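Local coordinates for protein shikimate kinase (Bacteroides thetaiotaomicron, PDB 3VAA) that probably phosphorylates the 3-hydroxyl group of shikimate with ATP and magnesium, a late step on the way to chorismate and the aromatic amino acids, at residues Pro128-Arg136 / Phe175-Arg183. Sequence-based numbering, arbitrary orientation.
Sequences PDVLFRRLR and FNADELEDR
Arg-134 runs out straight (chi3 176°) from the helix to Glu-181, whose own chain folds at chi2 (65°) to present its carboxylate to the incoming guanidinium. The result exemplifies the side-on arginine–carboxylate pair: Arg-134 NE donates to Glu-181 OE2 (2.8 Å) and Arg-134 NH2 to Glu-181 OE1 (3.0 Å), both through syn lone pairs. The two planes are only 21° apart. Arg-133 NH2 reaches Glu-181 OE2 (3.0 Å) from above the carboxylate plane, so OE2 is shared by two arginines in one salt-bridge network. Water 1 joins Arg-133 NE to Glu-181 OE2, while water 2 links Arg-133 NH2 to the Asp-178 carbonyl. The loop is gripped again where Arg-134 NH2 donates to Ala-177 O (3.0 Å). Within the loop itself, Leu-180 N donates to Glu-181 OE1 (2.9 Å), which helps hold the carboxylate's rotation. Val-130 CG1 lies over one face of the Arg-134 guanidinium, near its rim. Arg-134 NH1 also bonds Gly-35 O, which ties it to the P-loop, the predicted ATP-binding site. Helix 128-137, which follows strand 120-125, is thus tied to the loop connecting the edge strand 173-176 with helix 183-196.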
loop_
_atom_site.group_PDB
_atom_site.type_symbol
_atom_site.label_atom_id
_atom_site.label_comp_id
_atom_site.label_asym_id
_atom_site.label_seq_id
_atom_site.Cartn_x
_atom_site.Cartn_y
_atom_site.Cartn_z
ATOM N N PRO A 128 -5.714 14.163 -2.413
ATOM C CA PRO A 128 -6.934 13.631 -3.027
ATOM C C PRO A 128 -7.140 14.057 -4.491
ATOM O O PRO A 128 -7.741 13.312 -5.247
ATOM C CB PRO A 128 -8.057 14.155 -2.130
ATOM C CG PRO A 128 -7.440 14.698 -0.953
ATOM C CD PRO A 128 -5.967 14.790 -1.112
ATOM N N ASP A 129 -6.653 15.231 -4.893
ATOM C CA ASP A 129 -6.787 15.652 -6.291
ATOM C C ASP A 129 -6.042 14.677 -7.178
ATOM O O ASP A 129 -6.490 14.373 -8.282
ATOM C CB ASP A 129 -6.234 17.071 -6.520
ATOM C CG ASP A 129 -7.076 18.154 -5.849
ATOM O OD1 ASP A 129 -8.237 17.872 -5.459
ATOM O OD2 ASP A 129 -6.571 19.299 -5.714
ATOM N N VAL A 130 -4.899 14.188 -6.689
ATOM C CA VAL A 130 -4.085 13.251 -7.448
ATOM C C VAL A 130 -4.707 11.875 -7.396
ATOM O O VAL A 130 -4.738 11.188 -8.412
ATOM C CB VAL A 130 -2.621 13.225 -6.963
ATOM C CG1 VAL A 130 -1.856 12.117 -7.692
ATOM C CG2 VAL A 130 -1.960 14.607 -7.163
ATOM N N LEU A 131 -5.203 11.454 -6.218
ATOM C CA LEU A 131 -5.895 10.158 -6.124
ATOM C C LEU A 131 -7.115 10.138 -7.060
ATOM O O LEU A 131 -7.379 9.130 -7.742
ATOM C CB LEU A 131 -6.326 9.870 -4.681
ATOM C CG LEU A 131 -5.192 9.558 -3.718
ATOM C CD1 LEU A 131 -5.750 9.363 -2.323
ATOM C CD2 LEU A 131 -4.400 8.298 -4.177
ATOM N N PHE A 132 -7.845 11.260 -7.083
ATOM C CA PHE A 132 -9.026 11.435 -7.937
ATOM C C PHE A 132 -8.656 11.199 -9.394
ATOM O O PHE A 132 -9.280 10.365 -10.089
ATOM C CB PHE A 132 -9.624 12.834 -7.707
ATOM C CG PHE A 132 -10.821 13.156 -8.573
ATOM C CD1 PHE A 132 -12.097 12.721 -8.211
ATOM C CD2 PHE A 132 -10.677 13.916 -9.719
ATOM C CE1 PHE A 132 -13.208 13.022 -8.990
ATOM C CE2 PHE A 132 -11.794 14.232 -10.509
ATOM C CZ PHE A 132 -13.063 13.775 -10.138
ATOM N N ARG A 133 -7.645 11.911 -9.876
ATOM C CA ARG A 133 -7.212 11.720 -11.267
ATOM C C ARG A 133 -6.801 10.278 -11.555
ATOM O O ARG A 133 -7.279 9.659 -12.514
ATOM C CB ARG A 133 -6.041 12.639 -11.577
ATOM C CG ARG A 133 -5.633 12.647 -13.042
ATOM C CD ARG A 133 -4.447 13.552 -13.193
ATOM N NE ARG A 133 -3.282 12.957 -12.540
ATOM C CZ ARG A 133 -2.355 13.627 -11.864
ATOM N NH1 ARG A 133 -2.457 14.934 -11.682
ATOM N NH2 ARG A 133 -1.335 12.976 -11.333
ATOM N N ARG A 134 -5.918 9.732 -10.721
ATOM C CA ARG A 134 -5.424 8.380 -10.938
ATOM C C ARG A 134 -6.517 7.325 -10.922
ATOM O O ARG A 134 -6.527 6.433 -11.755
ATOM C CB ARG A 134 -4.372 8.000 -9.897
ATOM C CG ARG A 134 -3.083 8.792 -10.004
ATOM C CD ARG A 134 -2.159 8.425 -8.833
ATOM N NE ARG A 134 -0.864 9.079 -8.931
ATOM C CZ ARG A 134 0.082 9.026 -7.997
ATOM N NH1 ARG A 134 -0.100 8.347 -6.867
ATOM N NH2 ARG A 134 1.218 9.676 -8.185
ATOM N N LEU A 135 -7.444 7.436 -9.974
ATOM C CA LEU A 135 -8.498 6.444 -9.835
ATOM C C LEU A 135 -9.533 6.565 -10.946
ATOM O O LEU A 135 -10.098 5.562 -11.362
ATOM C CB LEU A 135 -9.112 6.502 -8.428
ATOM C CG LEU A 135 -8.124 6.076 -7.330
ATOM C CD1 LEU A 135 -8.658 6.363 -5.935
ATOM C CD2 LEU A 135 -7.730 4.599 -7.437
ATOM N N ARG A 136 -9.772 7.786 -11.417
ATOM C CA ARG A 136 -10.658 8.023 -12.568
ATOM C C ARG A 136 -10.131 7.284 -13.782
ATOM O O ARG A 136 -10.871 6.624 -14.515
ATOM C CB ARG A 136 -10.666 9.506 -12.932
ATOM C CG ARG A 136 -11.879 10.296 -12.556
ATOM C CD ARG A 136 -11.720 11.710 -13.134
ATOM N NE ARG A 136 -12.907 12.147 -13.849
ATOM C CZ ARG A 136 -13.028 13.329 -14.442
ATOM N NH1 ARG A 136 -12.032 14.206 -14.389
ATOM N NH2 ARG A 136 -14.147 13.636 -15.089
ATOM N N PHE A 175 5.811 10.000 3.197
ATOM C CA PHE A 175 6.402 10.390 1.934
ATOM C C PHE A 175 5.345 10.863 0.947
ATOM O O PHE A 175 4.341 10.202 0.728
ATOM C CB PHE A 175 7.157 9.192 1.354
ATOM C CG PHE A 175 7.854 9.455 0.038
ATOM C CD1 PHE A 175 9.078 10.122 0.008
ATOM C CD2 PHE A 175 7.334 8.976 -1.149
ATOM C CE1 PHE A 175 9.739 10.337 -1.197
ATOM C CE2 PHE A 175 7.993 9.182 -2.354
ATOM C CZ PHE A 175 9.204 9.873 -2.370
ATOM N N ASN A 176 5.585 12.017 0.342
ATOM C CA ASN A 176 4.669 12.537 -0.681
ATOM C C ASN A 176 4.890 11.779 -1.988
ATOM O O ASN A 176 5.974 11.834 -2.595
ATOM C CB ASN A 176 4.836 14.055 -0.839
ATOM C CG ASN A 176 3.962 14.637 -1.936
ATOM O OD1 ASN A 176 3.895 14.099 -3.043
ATOM N ND2 ASN A 176 3.311 15.772 -1.643
ATOM N N ALA A 177 3.855 11.057 -2.413
ATOM C CA ALA A 177 3.921 10.223 -3.588
ATOM C C ALA A 177 3.059 10.786 -4.733
ATOM O O ALA A 177 2.596 10.034 -5.585
ATOM C CB ALA A 177 3.488 8.787 -3.213
ATOM N N ASP A 178 2.866 12.114 -4.736
ATOM C CA ASP A 178 2.061 12.795 -5.767
ATOM C C ASP A 178 2.624 12.645 -7.161
ATOM O O ASP A 178 1.862 12.653 -8.132
ATOM C CB ASP A 178 1.974 14.309 -5.520
ATOM C CG ASP A 178 1.102 14.685 -4.328
ATOM O OD1 ASP A 178 0.267 13.862 -3.913
ATOM O OD2 ASP A 178 1.245 15.836 -3.831
ATOM N N GLU A 179 3.947 12.520 -7.277
ATOM C CA GLU A 179 4.589 12.551 -8.591
ATOM C C GLU A 179 5.216 11.236 -8.971
ATOM O O GLU A 179 6.353 10.959 -8.622
ATOM C CB GLU A 179 5.614 13.704 -8.639
ATOM C CG GLU A 179 4.950 15.088 -8.488
ATOM C CD GLU A 179 5.866 16.265 -8.830
ATOM O OE1 GLU A 179 7.031 16.268 -8.377
ATOM O OE2 GLU A 179 5.391 17.202 -9.527
ATOM N N LEU A 180 4.437 10.407 -9.677
ATOM C CA LEU A 180 4.892 9.090 -10.129
ATOM C C LEU A 180 4.380 8.856 -11.528
ATOM O O LEU A 180 4.199 7.705 -11.970
ATOM C CB LEU A 180 4.358 7.989 -9.191
ATOM C CG LEU A 180 4.818 7.996 -7.734
ATOM C CD1 LEU A 180 4.011 6.979 -6.947
ATOM C CD2 LEU A 180 6.313 7.722 -7.605
ATOM N N GLU A 181 4.223 9.948 -12.270
ATOM C CA GLU A 181 3.576 9.891 -13.581
ATOM C C GLU A 181 4.457 9.701 -14.821
ATOM O O GLU A 181 3.923 9.668 -15.930
ATOM C CB GLU A 181 2.640 11.097 -13.722
ATOM C CG GLU A 181 1.195 10.859 -13.240
ATOM C CD GLU A 181 0.981 10.596 -11.746
ATOM O OE1 GLU A 181 1.896 10.776 -10.914
ATOM O OE2 GLU A 181 -0.167 10.227 -11.407
ATOM N N ASP A 182 5.775 9.591 -14.646
ATOM C CA ASP A 182 6.704 9.252 -15.747
ATOM C C ASP A 182 8.018 8.731 -15.154
ATOM O O ASP A 182 8.191 8.728 -13.924
ATOM C CB ASP A 182 6.924 10.403 -16.738
ATOM C CG ASP A 182 7.616 11.580 -16.124
ATOM O OD1 ASP A 182 8.441 11.361 -15.215
ATOM O OD2 ASP A 182 7.359 12.716 -16.584
ATOM N N ARG A 183 8.928 8.280 -16.016
ATOM C CA ARG A 183 10.205 7.705 -15.567
ATOM C C ARG A 183 11.047 8.665 -14.738
ATOM O O ARG A 183 11.709 8.239 -13.794
ATOM C CB ARG A 183 11.048 7.234 -16.760
ATOM C CG ARG A 183 12.427 6.673 -16.341
ATOM C CD ARG A 183 13.390 6.447 -17.525
ATOM N NE ARG A 183 13.731 7.682 -18.242
ATOM C CZ ARG A 183 14.591 8.612 -17.811
ATOM N NH1 ARG A 183 15.198 8.497 -16.629
ATOM N NH2 ARG A 183 14.825 9.687 -18.560
HETATM O O HOH W 1 -2.201 10.331 -13.153
HETATM O O HOH W 2 0.852 14.076 -10.133
#